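Local coordinates for purine nucleoside phosphorylase (Bacillus licheniformis, PDB 6DZD), which probably catalyses the zinc-dependent phosphorolysis of adenosine, inosine and methylthioadenosine, and may also deaminate adenosine, at residues P6-A11 with L16-N21; G40-P45 with V55-Q60; R142-I147 with D165-R170; N203-Q208 with L233-I238. One frame throughout, in Å; residues are numbered along the deposited sequence.

Contact 1. Residues P6-A11 with L16-N21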
loop_
_atom_site.group_PDB
_atom_site.type_symbol
_atom_site.label_atom_id
_atom_site.label_comp_id
_atom_site.label_asym_id
_atom_site.label_seq_id
_atom_site.Cartn_x
_atom_site.Cartn_y
_atom_site.Cartn_z
ATOM N N PRO A 6 -8.962 -6.125 -9.108
ATOM C CA PRO A 6 -9.886 -6.713 -8.131
ATOM C C PRO A 6 -10.636 -5.714 -7.237
ATOM O O PRO A 6 -11.250 -6.116 -6.242
ATOM C CB PRO A 6 -8.959 -7.577 -7.285
ATOM C CG PRO A 6 -7.590 -6.887 -7.394
ATOM C CD PRO A 6 -7.655 -5.857 -8.491
ATOM N N PHE A 7 -10.581 -4.436 -7.575
ATOM C CA PHE A 7 -11.265 -3.411 -6.810
ATOM C C PHE A 7 -12.623 -3.092 -7.426
ATOM O O PHE A 7 -12.867 -3.306 -8.613
ATOM C CB PHE A 7 -10.406 -2.134 -6.738
ATOM C CG PHE A 7 -9.102 -2.314 -6.003
ATOM C CD1 PHE A 7 -7.955 -2.713 -6.676
ATOM C CD2 PHE A 7 -9.024 -2.110 -4.636
ATOM C CE1 PHE A 7 -6.739 -2.895 -5.990
ATOM C CE2 PHE A 7 -7.818 -2.294 -3.952
ATOM C CZ PHE A 7 -6.677 -2.686 -4.635
ATOM N N ARG A 8 -13.508 -2.563 -6.591
ATOM C CA ARG A 8 -14.793 -2.041 -7.029
ATOM C C ARG A 8 -14.883 -0.593 -6.572
ATOM O O ARG A 8 -14.508 -0.275 -5.441
ATOM C CB ARG A 8 -15.965 -2.843 -6.475
ATOM C CG ARG A 8 -17.288 -2.488 -7.123
ATOM C CD ARG A 8 -18.466 -3.222 -6.488
ATOM N NE ARG A 8 -18.825 -2.682 -5.175
ATOM C CZ ARG A 8 -18.331 -3.125 -4.022
ATOM N NH1 ARG A 8 -17.451 -4.123 -4.014
ATOM N NH2 ARG A 8 -18.715 -2.573 -2.873
ATOM N N LEU A 9 -15.323 0.278 -7.481
ATOM C CA LEU A 9 -15.459 1.711 -7.241
ATOM C C LEU A 9 -16.785 2.052 -6.566
ATOM O O LEU A 9 -17.843 1.951 -7.191
ATOM C CB LEU A 9 -15.312 2.471 -8.554
ATOM C CG LEU A 9 -15.048 3.976 -8.437
ATOM C CD1 LEU A 9 -14.016 4.283 -7.372
ATOM C CD2 LEU A 9 -14.609 4.552 -9.783
ATOM N N ASP A 10 -16.739 2.380 -5.270
ATOM C CA ASP A 10 -17.854 3.045 -4.578
ATOM C C ASP A 10 -17.583 4.543 -4.695
ATOM O O ASP A 10 -16.984 5.160 -3.814
ATOM C CB ASP A 10 -17.958 2.603 -3.122
ATOM C CG ASP A 10 -18.682 1.297 -2.965
ATOM O OD1 ASP A 10 -18.955 0.669 -4.009
ATOM O OD2 ASP A 10 -18.961 0.887 -1.812
ATOM N N ALA A 11 -18.009 5.140 -5.805
ATOM C CA ALA A 11 -17.629 6.514 -6.083
ATOM C C ALA A 11 -18.139 7.455 -4.988
ATOM O O ALA A 11 -19.095 7.132 -4.274
ATOM C CB ALA A 11 -18.168 6.940 -7.451
ATOM N N LEU A 16 -12.875 -0.716 -3.364
ATOM C CA LEU A 16 -13.036 -1.805 -2.405
ATOM C C LEU A 16 -12.697 -3.150 -3.021
ATOM O O LEU A 16 -13.187 -3.476 -4.106
ATOM C CB LEU A 16 -14.474 -1.850 -1.874
ATOM C CG LEU A 16 -14.861 -0.686 -0.959
ATOM C CD1 LEU A 16 -16.325 -0.730 -0.595
ATOM C CD2 LEU A 16 -13.972 -0.686 0.311
ATOM N N ILE A 17 -11.901 -3.943 -2.305
ATOM C CA ILE A 17 -11.583 -5.307 -2.725
ATOM C C ILE A 17 -12.784 -6.212 -2.445
ATOM O O ILE A 17 -13.029 -6.619 -1.304
ATOM C CB ILE A 17 -10.315 -5.818 -2.035
ATOM C CG1 ILE A 17 -9.130 -4.977 -2.513
ATOM C CG2 ILE A 17 -10.076 -7.269 -2.383
ATOM C CD1 ILE A 17 -7.930 -4.930 -1.575
ATOM N N GLU A 18 -13.485 -6.602 -3.509
ATOM C CA GLU A 18 -14.791 -7.233 -3.351
ATOM C C GLU A 18 -14.676 -8.631 -2.752
ATOM O O GLU A 18 -15.308 -8.928 -1.730
ATOM C CB GLU A 18 -15.525 -7.266 -4.686
ATOM C CG GLU A 18 -17.008 -7.323 -4.518
ATOM C CD GLU A 18 -17.715 -6.937 -5.776
ATOM O OE1 GLU A 18 -17.018 -6.593 -6.752
ATOM O OE2 GLU A 18 -18.966 -6.982 -5.798
ATOM N N GLU A 19 -13.859 -9.499 -3.370
ATOM C CA GLU A 19 -13.857 -10.927 -3.032
ATOM C C GLU A 19 -13.544 -11.177 -1.560
ATOM O O GLU A 19 -13.969 -12.195 -1.004
ATOM C CB GLU A 19 -12.849 -11.677 -3.911
ATOM N N TRP A 20 -12.821 -10.263 -0.910
ATOM C CA TRP A 20 -12.416 -10.481 0.472
ATOM C C TRP A 20 -13.559 -10.201 1.454
ATOM O O TRP A 20 -13.667 -10.884 2.488
ATOM C CB TRP A 20 -11.188 -9.621 0.785
ATOM C CG TRP A 20 -9.940 -10.117 0.109
ATOM C CD1 TRP A 20 -9.859 -11.079 -0.862
ATOM C CD2 TRP A 20 -8.590 -9.695 0.366
ATOM N NE1 TRP A 20 -8.550 -11.273 -1.233
ATOM C CE2 TRP A 20 -7.748 -10.439 -0.494
ATOM C CE3 TRP A 20 -8.010 -8.762 1.236
ATOM C CZ2 TRP A 20 -6.355 -10.274 -0.503
ATOM C CZ3 TRP A 20 -6.646 -8.609 1.220
ATOM C CH2 TRP A 20 -5.831 -9.356 0.360
ATOM N N ASN A 21 -14.438 -9.245 1.135
ATOM C CA ASN A 21 -15.630 -8.978 1.951
ATOM C C ASN A 21 -16.745 -9.964 1.612
ATOM O O ASN A 21 -16.498 -11.154 1.386
ATOM C CB ASN A 21 -16.129 -7.545 1.749
HETATM O O HOH W 1 -12.051 -8.813 -5.490
#
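The ring of Phe7 lies alongside Ile17, both side chains pointing the same way from one face of an antiparallel hairpin. The ring meets the isoleucine at an oblique tilt along its CD2-CE2 side, with Phe7 CE2 near Ile17 CG1 and CD1. Phe7 CG and Ile17 CG1 each stand beside their backbone N (chi1 -64° and -65°), and as cross-strand neighbours on one face the two run together. These residues form a non-hydrogen-bonded pair; the next pair, Arg8 with Leu16, is hydrogen-bonded, with Arg8 N to Leu16 O and Leu16 N to Arg8 O each 2.7 Å. Leu16 O also receives a CA-H...O contact from Phe7 CA at 3.3 Å.

The other face carries Arg8 and Leu16, and its rim is charged. The Arg8 chain bends at CD, and its guanidinium lies between two acids. Arg8 NH2 is 3.4 Å from Asp10 OD1 in a salt bridge, while Arg8 NH1 makes a long one of 3.7 Å to Glu18 OE2. That oxygen sits well out of the guanidinium plane, so the attraction to Glu18 is one of charge alone. Leu16 CD1 packs against both charged groups, 3.3 Å from Asp10 OD2 and obliquely by Arg8 NH2. A water donates to Pro6 O (2.9 Å) and accepts from Glu19 N, tying the cis-proline to the turn 18-21.

The hairpin edges a six-stranded mixed sheet: strand 7-10 is outermost and strand 14-17 pairs with strand 30-35. Phe7 and Ile17 face Tyr136 of strand 133-139, and Phe7 also touches Val181 of strand 179-182, both strands of the other six-stranded mixed sheet.

Contact 2. Residues G40-P45 with V55-Q60; sequences GESEPP and VQDHEQ
Ser42 and Asp57 point their side chains at each other between the loop 40-45 and the residues leading into helix 59-72, and the hydroxyl reaches one oxygen of the carboxylate. Ser42 OG donates to Asp57 OD2 at 2.5 Å, arriving on the syn side of that oxygen and 15° out of the carboxylate plane. Asp57 holds its CG anti to the backbone N (chi1 -169°), carrying the carboxylate out toward the serine, whose own OG stands beside its backbone N.

The second oxygen of the same carboxylate takes a different set of partners. Water 2 bridges the segments by donating to Asp57 OD1 and accepting from Glu43 N at 3.0 Å. The amide of His58 is modelled very close to Asp57 OD1, too close to be relied on. One carboxylate therefore gathers a hydroxyl and a water, and Asn50 ND2 adds a further bond to OD2.

His58 is the N-cap residue of helix 59-72, so this polar cluster lies at the helix start. Ser42 OG is also bonded by Asn65 ND2 of that helix, and Glu41 N by Asn65 OD1. The long loop after strand 30-35 is thereby fastened to the first turns of helix 59-72.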
loop_
_atom_site.group_PDB
_atom_site.type_symbol
_atom_site.label_atom_id
_atom_site.label_comp_id
_atom_site.label_asym_id
_atom_site.label_seq_id
_atom_site.Cartn_x
_atom_site.Cartn_y
_atom_site.Cartn_z
ATOM N N GLY A 40 -13.008 15.003 -1.029
ATOM C CA GLY A 40 -12.440 15.487 0.204
ATOM C C GLY A 40 -12.517 16.995 0.348
ATOM O O GLY A 40 -13.130 17.697 -0.450
ATOM N N GLU A 41 -11.838 17.488 1.381
ATOM C CA GLU A 41 -11.874 18.889 1.761
ATOM C C GLU A 41 -10.593 19.634 1.445
ATOM O O GLU A 41 -10.556 20.856 1.613
ATOM C CB GLU A 41 -12.112 19.014 3.271
ATOM C CG GLU A 41 -13.517 18.782 3.762
ATOM C CD GLU A 41 -13.568 18.790 5.274
ATOM O OE1 GLU A 41 -12.758 19.526 5.866
ATOM O OE2 GLU A 41 -14.425 18.102 5.865
ATOM N N SER A 42 -9.533 18.942 1.049
ATOM C CA SER A 42 -8.242 19.603 0.947
ATOM C C SER A 42 -8.197 20.502 -0.283
ATOM O O SER A 42 -8.791 20.210 -1.327
ATOM C CB SER A 42 -7.106 18.583 0.895
ATOM O OG SER A 42 -6.913 17.987 2.160
ATOM N N GLU A 43 -7.505 21.612 -0.137
ATOM C CA GLU A 43 -7.258 22.557 -1.206
ATOM C C GLU A 43 -6.048 22.119 -2.017
ATOM O O GLU A 43 -5.238 21.314 -1.548
ATOM C CB GLU A 43 -7.037 23.958 -0.622
ATOM C CG GLU A 43 -8.219 24.499 0.199
ATOM C CD GLU A 43 -7.960 25.898 0.755
ATOM O OE1 GLU A 43 -7.179 26.639 0.117
ATOM O OE2 GLU A 43 -8.562 26.296 1.791
ATOM N N PRO A 44 -5.894 22.618 -3.242
ATOM C CA PRO A 44 -4.652 22.380 -3.986
ATOM C C PRO A 44 -3.439 22.788 -3.173
ATOM O O PRO A 44 -3.492 23.755 -2.396
ATOM C CB PRO A 44 -4.822 23.273 -5.227
ATOM C CG PRO A 44 -6.291 23.195 -5.514
ATOM C CD PRO A 44 -6.979 23.060 -4.147
ATOM N N PRO A 45 -2.319 22.078 -3.326
ATOM C CA PRO A 45 -2.110 20.955 -4.249
ATOM C C PRO A 45 -2.545 19.582 -3.724
ATOM O O PRO A 45 -2.005 18.576 -4.190
ATOM C CB PRO A 45 -0.595 20.976 -4.453
ATOM C CG PRO A 45 -0.069 21.463 -3.132
ATOM C CD PRO A 45 -1.106 22.379 -2.541
ATOM N N VAL A 55 2.513 15.737 4.665
ATOM C CA VAL A 55 2.799 16.408 3.404
ATOM C C VAL A 55 2.467 17.904 3.470
ATOM O O VAL A 55 2.236 18.538 2.444
ATOM C CB VAL A 55 2.074 15.719 2.235
ATOM C CG1 VAL A 55 2.523 14.268 2.103
ATOM C CG2 VAL A 55 0.569 15.810 2.419
ATOM N N GLN A 56 2.441 18.469 4.677
ATOM C CA GLN A 56 2.219 19.902 4.897
ATOM C C GLN A 56 0.905 20.395 4.283
ATOM O O GLN A 56 0.808 21.531 3.815
ATOM C CB GLN A 56 3.400 20.707 4.348
ATOM C CG GLN A 56 4.759 20.135 4.696
ATOM C CD GLN A 56 5.879 20.884 3.978
ATOM O OE1 GLN A 56 6.123 20.677 2.780
ATOM N NE2 GLN A 56 6.550 21.790 4.702
ATOM N N ASP A 57 -0.124 19.549 4.320
ATOM C CA ASP A 57 -1.497 19.967 4.085
ATOM C C ASP A 57 -2.096 20.529 5.376
ATOM O O ASP A 57 -1.529 20.406 6.464
ATOM C CB ASP A 57 -2.327 18.796 3.560
ATOM C CG ASP A 57 -3.709 19.219 3.027
ATOM O OD1 ASP A 57 -4.041 20.429 3.053
ATOM O OD2 ASP A 57 -4.465 18.331 2.565
ATOM N N HIS A 58 -3.263 21.157 5.245
ATOM C CA HIS A 58 -3.982 21.656 6.409
ATOM C C HIS A 58 -4.459 20.489 7.257
ATOM O O HIS A 58 -5.292 19.691 6.813
ATOM C CB HIS A 58 -5.164 22.521 5.988
ATOM C CG HIS A 58 -5.808 23.241 7.130
ATOM N ND1 HIS A 58 -5.153 24.207 7.867
ATOM C CD2 HIS A 58 -7.039 23.119 7.683
ATOM C CE1 HIS A 58 -5.961 24.667 8.808
ATOM N NE2 HIS A 58 -7.111 24.022 8.719
ATOM N N GLU A 59 -3.957 20.420 8.492
ATOM C CA GLU A 59 -4.108 19.210 9.293
ATOM C C GLU A 59 -5.576 18.852 9.501
ATOM O O GLU A 59 -5.970 17.689 9.359
ATOM C CB GLU A 59 -3.394 19.390 10.627
ATOM C CG GLU A 59 -3.529 18.190 11.522
ATOM C CD GLU A 59 -2.863 18.400 12.864
ATOM O OE1 GLU A 59 -1.857 19.149 12.907
ATOM O OE2 GLU A 59 -3.355 17.827 13.875
ATOM N N GLN A 60 -6.404 19.848 9.819
ATOM C CA GLN A 60 -7.823 19.604 10.049
ATOM C C GLN A 60 -8.505 19.025 8.817
ATOM O O GLN A 60 -9.464 18.259 8.946
ATOM C CB GLN A 60 -8.524 20.893 10.487
ATOM C CG GLN A 60 -9.873 20.628 11.096
ATOM C CD GLN A 60 -9.875 19.321 11.894
ATOM O OE1 GLN A 60 -9.226 19.217 12.948
ATOM N NE2 GLN A 60 -10.590 18.307 11.387
HETATM O O HOH W 2 -5.837 22.055 2.301
#

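Contact 3. Residues R142-I147 with D165-R170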
loop_
_atom_site.group_PDB
_atom_site.type_symbol
_atom_site.label_atom_id
_atom_site.label_comp_id
_atom_site.label_asym_id
_atom_site.label_seq_id
_atom_site.Cartn_x
_atom_site.Cartn_y
_atom_site.Cartn_z
ATOM N N ARG A 142 -5.757 -18.560 9.083
ATOM C CA ARG A 142 -5.276 -17.961 10.330
ATOM C C ARG A 142 -6.006 -16.667 10.689
ATOM O O ARG A 142 -5.845 -16.177 11.819
ATOM C CB ARG A 142 -3.766 -17.668 10.249
ATOM C CG ARG A 142 -2.842 -18.880 10.069
ATOM C CD ARG A 142 -2.652 -19.673 11.344
ATOM N NE ARG A 142 -3.753 -20.608 11.555
ATOM C CZ ARG A 142 -4.522 -20.612 12.638
ATOM N NH1 ARG A 142 -4.287 -19.727 13.598
ATOM N NH2 ARG A 142 -5.530 -21.485 12.764
ATOM N N SER A 143 -6.803 -16.125 9.758
ATOM C CA SER A 143 -7.533 -14.864 9.926
ATOM C C SER A 143 -6.576 -13.712 10.217
ATOM O O SER A 143 -6.689 -13.004 11.228
ATOM C CB SER A 143 -8.609 -14.978 11.003
ATOM O OG SER A 143 -9.719 -15.637 10.435
ATOM N N LEU A 144 -5.633 -13.540 9.293
ATOM C CA LEU A 144 -4.654 -12.474 9.335
ATOM C C LEU A 144 -4.887 -11.538 8.162
ATOM O O LEU A 144 -5.115 -11.978 7.028
ATOM C CB LEU A 144 -3.229 -13.013 9.262
ATOM C CG LEU A 144 -2.675 -13.744 10.485
ATOM C CD1 LEU A 144 -1.370 -14.455 10.104
ATOM C CD2 LEU A 144 -2.463 -12.788 11.651
ATOM N N VAL A 145 -4.811 -10.248 8.440
ATOM C CA VAL A 145 -4.851 -9.230 7.408
ATOM C C VAL A 145 -3.585 -8.394 7.558
ATOM O O VAL A 145 -3.090 -8.181 8.672
ATOM C CB VAL A 145 -6.135 -8.364 7.499
ATOM C CG1 VAL A 145 -7.355 -9.186 7.185
ATOM C CG2 VAL A 145 -6.284 -7.725 8.875
ATOM N N GLY A 146 -3.039 -7.953 6.432
ATOM C CA GLY A 146 -1.833 -7.152 6.472
ATOM C C GLY A 146 -1.745 -6.216 5.290
ATOM O O GLY A 146 -2.386 -6.424 4.257
ATOM N N ILE A 147 -0.944 -5.164 5.457
ATOM C CA ILE A 147 -0.648 -4.248 4.361
ATOM C C ILE A 147 0.799 -3.798 4.470
ATOM O O ILE A 147 1.334 -3.614 5.567
ATOM C CB ILE A 147 -1.583 -3.008 4.324
ATOM C CG1 ILE A 147 -1.573 -2.262 5.666
ATOM C CG2 ILE A 147 -3.029 -3.396 3.878
ATOM C CD1 ILE A 147 -2.380 -0.986 5.637
ATOM N N ASP A 165 7.211 -14.201 5.187
ATOM C CA ASP A 165 8.093 -14.935 6.090
ATOM C C ASP A 165 7.658 -14.753 7.546
ATOM O O ASP A 165 7.789 -15.674 8.364
ATOM C CB ASP A 165 9.551 -14.509 5.867
ATOM C CG ASP A 165 10.549 -15.517 6.447
ATOM O OD1 ASP A 165 10.490 -16.725 6.073
ATOM O OD2 ASP A 165 11.390 -15.112 7.297
ATOM N N MET A 166 7.153 -13.558 7.885
ATOM C CA MET A 166 6.656 -13.279 9.230
ATOM C C MET A 166 5.374 -14.046 9.524
ATOM O O MET A 166 5.156 -14.464 10.664
ATOM C CB MET A 166 6.434 -11.779 9.421
ATOM C CG MET A 166 6.709 -11.277 10.810
ATOM S SD MET A 166 7.239 -9.537 10.808
ATOM C CE MET A 166 9.024 -9.700 10.919
ATOM N N TRP A 167 4.490 -14.203 8.537
ATOM C CA TRP A 167 3.283 -14.993 8.788
ATOM C C TRP A 167 3.617 -16.476 8.891
ATOM O O TRP A 167 2.982 -17.219 9.655
ATOM C CB TRP A 167 2.237 -14.755 7.697
ATOM C CG TRP A 167 1.573 -13.411 7.810
ATOM C CD1 TRP A 167 2.007 -12.336 8.535
ATOM C CD2 TRP A 167 0.378 -13.002 7.169
ATOM N NE1 TRP A 167 1.145 -11.287 8.390
ATOM C CE2 TRP A 167 0.132 -11.671 7.555
ATOM C CE3 TRP A 167 -0.523 -13.635 6.313
ATOM C CZ2 TRP A 167 -0.974 -10.959 7.111
ATOM C CZ3 TRP A 167 -1.611 -12.931 5.866
ATOM C CH2 TRP A 167 -1.832 -11.599 6.268
ATOM N N ILE A 168 4.591 -16.926 8.100
ATOM C CA ILE A 168 4.986 -18.322 8.135
ATOM C C ILE A 168 5.719 -18.624 9.425
ATOM O O ILE A 168 5.445 -19.635 10.081
ATOM C CB ILE A 168 5.830 -18.676 6.902
ATOM C CG1 ILE A 168 4.944 -18.711 5.662
ATOM C CG2 ILE A 168 6.489 -20.018 7.083
ATOM C CD1 ILE A 168 5.719 -18.872 4.396
ATOM N N ARG A 169 6.648 -17.754 9.825
ATOM C CA ARG A 169 7.519 -18.113 10.942
ATOM C C ARG A 169 6.967 -17.712 12.307
ATOM O O ARG A 169 7.161 -18.439 13.278
ATOM C CB ARG A 169 8.916 -17.506 10.744
ATOM C CG ARG A 169 9.670 -18.062 9.525
ATOM C CD ARG A 169 11.052 -17.447 9.346
ATOM N NE ARG A 169 12.101 -18.419 9.699
ATOM C CZ ARG A 169 12.741 -19.205 8.828
ATOM N NH1 ARG A 169 12.459 -19.159 7.521
ATOM N NH2 ARG A 169 13.654 -20.051 9.267
ATOM N N ARG A 170 6.295 -16.572 12.425
ATOM C CA ARG A 170 5.751 -16.181 13.721
ATOM C C ARG A 170 4.310 -16.619 13.915
ATOM O O ARG A 170 3.907 -16.884 15.055
ATOM C CB ARG A 170 5.792 -14.661 13.913
ATOM C CG ARG A 170 7.024 -14.099 14.571
ATOM C CD ARG A 170 7.986 -13.563 13.523
ATOM N NE ARG A 170 8.658 -12.334 13.943
ATOM C CZ ARG A 170 9.785 -11.881 13.400
ATOM N NH1 ARG A 170 10.322 -10.747 13.843
ATOM N NH2 ARG A 170 10.380 -12.569 12.417
#
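Strand 144-147 and helix 165-169 run nearly antiparallel, their directions 156° apart and their axes approaching to 11.2 Å, a separation that one large side chain spans. Trp167 reaches from the helix to the strand and Leu144 reaches back, the two sliding past each other in opposite directions. Leu144 CB sits over one face of the indole in a CH-pi contact, 3.6 Å from the centroid of the six-membered ring and 13° off its normal. Farther along the same leucine, CD1 lies 3.7 Å from Trp167 CD2, where the two rings fuse. Leu144 CG stands beside its backbone N (chi1 -72°), and this sends the branch back along the indole toward the helix.

The far end of the indole meets the strand backbone. Trp167 CH2 comes within 3.4 Å of Leu144 O. Trp167 CZ2 is 3.7 Å from both Val145 C and Gly146 N, which lie at the ring's edge, near its plane. Gly146 has no side chain, and the six-membered ring comes right up to the chain here. Ser143 and Leu144, both facing Asp139, form a G1 beta bulge.

Around them, Tyr117 meets the indole edge-to-face, and Phe137 and Asp139 of strand 133-139 touch it too. Helix 159-169 is thus packed on one face of the six-stranded mixed sheet holding strands 133-139 and 144-150, while Val145 and Ile147 turn to the other face, against strand 270-276. The chemistry between the segments is apolar and dispersive: a buried aromatic face covered by an aliphatic chain, with its edge set against peptide groups.

Contact 4. Residues N203-Q208 with L233-I238; sequences NLPLQQ and LVHAGI
His235 projects from the last turn of helix 225-236 toward the loop 203-208, and its side chain is met in turn by Leu206 and Pro205. Its CB lies 3.7 Å from Leu206 CD2. At the next atom the same methyl is still close, with His235 CG 3.9 Å from Leu206 CD2, so one leucine branch packs where the ring joins the chain. His235 ND1 follows at 4.2 Å from Leu206 CD2. Farther out the partner changes to the proline: His235 CE1 is 3.7 Å from Pro205 O, and at the tip His235 NE2 lies 3.9 Å from Pro205 CB, with Pro205 CG a little farther. The histidine carries its CG anti to the backbone N (chi1 179°), which extends the imidazole across the gap to the loop. It crosses the proline at about a right angle.

Leu206 also touches Gln231 and Leu232, and Leu204 packs on Val228 and Leu232, so the loop rests along helix 225-236 over more than one turn. The helix itself closes with a Schellman motif at Gly237, whose phi is positive: Ile238 N bonds back to Leu233 O, and Gly237 N to Val234 O and, weakly, to Leu233 O.

The contact lies at the surface, and van der Waals touches carry it. The imidazole is used here as a flat packing surface, NE2 included, its CE1 lying obliquely by the carbonyl oxygen of Pro205, and the result is a modest contact of mixed polarity between loop and helix end.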
loop_
_atom_site.group_PDB
_atom_site.type_symbol
_atom_site.label_atom_id
_atom_site.label_comp_id
_atom_site.label_asym_id
_atom_site.label_seq_id
_atom_site.Cartn_x
_atom_site.Cartn_y
_atom_site.Cartn_z
ATOM N N ASN A 203 19.814 -7.093 -7.071
ATOM C CA ASN A 203 20.408 -7.829 -5.964
ATOM C C ASN A 203 19.378 -8.523 -5.095
ATOM O O ASN A 203 19.732 -9.063 -4.041
ATOM C CB ASN A 203 21.261 -6.905 -5.102
ATOM C CG ASN A 203 22.744 -7.057 -5.392
ATOM O OD1 ASN A 203 23.188 -8.060 -5.994
ATOM N ND2 ASN A 203 23.530 -6.065 -4.967
ATOM N N LEU A 204 18.115 -8.522 -5.517
ATOM C CA LEU A 204 17.093 -9.265 -4.805
ATOM C C LEU A 204 17.318 -10.760 -5.004
ATOM O O LEU A 204 17.884 -11.179 -6.021
ATOM C CB LEU A 204 15.699 -8.872 -5.303
ATOM C CG LEU A 204 15.083 -7.632 -4.640
ATOM C CD1 LEU A 204 14.107 -6.920 -5.543
ATOM C CD2 LEU A 204 14.407 -7.997 -3.320
ATOM N N PRO A 205 16.884 -11.591 -4.040
ATOM C CA PRO A 205 17.096 -13.043 -4.153
ATOM C C PRO A 205 16.331 -13.667 -5.310
ATOM O O PRO A 205 16.243 -14.892 -5.418
ATOM C CB PRO A 205 16.607 -13.581 -2.797
ATOM C CG PRO A 205 15.731 -12.492 -2.240
ATOM C CD PRO A 205 16.330 -11.213 -2.728
ATOM N N LEU A 206 15.736 -12.836 -6.157
ATOM C CA LEU A 206 15.120 -13.325 -7.378
ATOM C C LEU A 206 16.195 -13.607 -8.413
ATOM O O LEU A 206 17.197 -12.894 -8.501
ATOM C CB LEU A 206 14.114 -12.316 -7.929
ATOM C CG LEU A 206 13.075 -11.837 -6.927
ATOM C CD1 LEU A 206 12.168 -10.818 -7.583
ATOM C CD2 LEU A 206 12.276 -13.000 -6.389
ATOM N N GLN A 207 16.001 -14.672 -9.172
ATOM C CA GLN A 207 16.920 -14.941 -10.261
ATOM C C GLN A 207 16.474 -14.264 -11.542
ATOM O O GLN A 207 17.321 -13.921 -12.378
ATOM C CB GLN A 207 17.052 -16.452 -10.494
ATOM N N GLN A 208 15.179 -14.010 -11.681
ATOM C CA GLN A 208 14.630 -13.335 -12.854
ATOM C C GLN A 208 14.315 -11.881 -12.532
ATOM O O GLN A 208 13.211 -11.377 -12.787
ATOM C CB GLN A 208 13.397 -14.078 -13.360
ATOM N N LEU A 233 6.453 -12.174 -3.852
ATOM C CA LEU A 233 5.416 -12.980 -3.208
ATOM C C LEU A 233 5.490 -14.436 -3.657
ATOM O O LEU A 233 5.445 -15.351 -2.824
ATOM C CB LEU A 233 4.035 -12.400 -3.510
ATOM C CG LEU A 233 3.765 -10.979 -3.005
ATOM C CD1 LEU A 233 2.426 -10.421 -3.514
ATOM C CD2 LEU A 233 3.816 -10.938 -1.495
ATOM N N VAL A 234 5.625 -14.669 -4.968
ATOM C CA VAL A 234 5.713 -16.035 -5.478
ATOM C C VAL A 234 6.957 -16.715 -4.923
ATOM O O VAL A 234 6.930 -17.891 -4.530
ATOM C CB VAL A 234 5.719 -16.037 -7.017
ATOM C CG1 VAL A 234 5.871 -17.462 -7.548
ATOM C CG2 VAL A 234 4.463 -15.372 -7.574
ATOM N N HIS A 235 8.071 -15.979 -4.896
ATOM C CA HIS A 235 9.282 -16.466 -4.259
ATOM C C HIS A 235 9.013 -16.803 -2.803
ATOM O O HIS A 235 9.469 -17.835 -2.301
ATOM C CB HIS A 235 10.366 -15.401 -4.388
ATOM C CG HIS A 235 11.672 -15.761 -3.755
ATOM N ND1 HIS A 235 12.576 -16.617 -4.347
ATOM C CD2 HIS A 235 12.245 -15.341 -2.603
ATOM C CE1 HIS A 235 13.640 -16.729 -3.576
ATOM N NE2 HIS A 235 13.468 -15.959 -2.516
ATOM N N ALA A 236 8.224 -15.975 -2.123
ATOM C CA ALA A 236 7.988 -16.206 -0.709
ATOM C C ALA A 236 7.104 -17.417 -0.449
ATOM O O ALA A 236 7.033 -17.875 0.695
ATOM C CB ALA A 236 7.380 -14.968 -0.076
ATOM N N GLY A 237 6.409 -17.929 -1.458
ATOM C CA GLY A 237 5.576 -19.101 -1.271
ATOM C C GLY A 237 4.120 -18.863 -1.574
ATOM O O GLY A 237 3.305 -19.783 -1.422
ATOM N N ILE A 238 3.723 -17.670 -1.959
ATOM C CA ILE A 238 2.322 -17.467 -2.312
ATOM C C ILE A 238 2.107 -17.996 -3.726
ATOM O O ILE A 238 2.877 -17.632 -4.633
ATOM C CB ILE A 238 1.950 -15.995 -2.211
ATOM C CG1 ILE A 238 2.048 -15.523 -0.764
ATOM C CG2 ILE A 238 0.560 -15.791 -2.713
ATOM C CD1 ILE A 238 1.542 -14.117 -0.576
#

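In the fold
The contacts follow one another along the chain in numerical order, each closing before the next opens. Contact 1 is the edge hairpin of one six-stranded mixed sheet, and contact 3 packs helix 159-169 on the other; their centres are about 22 Å apart, and strand 133-139 touches both. Contacts 3 and 4 are the nearest pair, about 17 Å between centres, and meet where Ile168 packs on Ala236, which joins helices 159-169 and 225-236. Contact 2, at the start of helix 59-72, lies across the chain's centre from both, its centre about 38 Å from that of contact 4. Together they sample both sheets and the flanking helices, away from the four-cysteine zinc site.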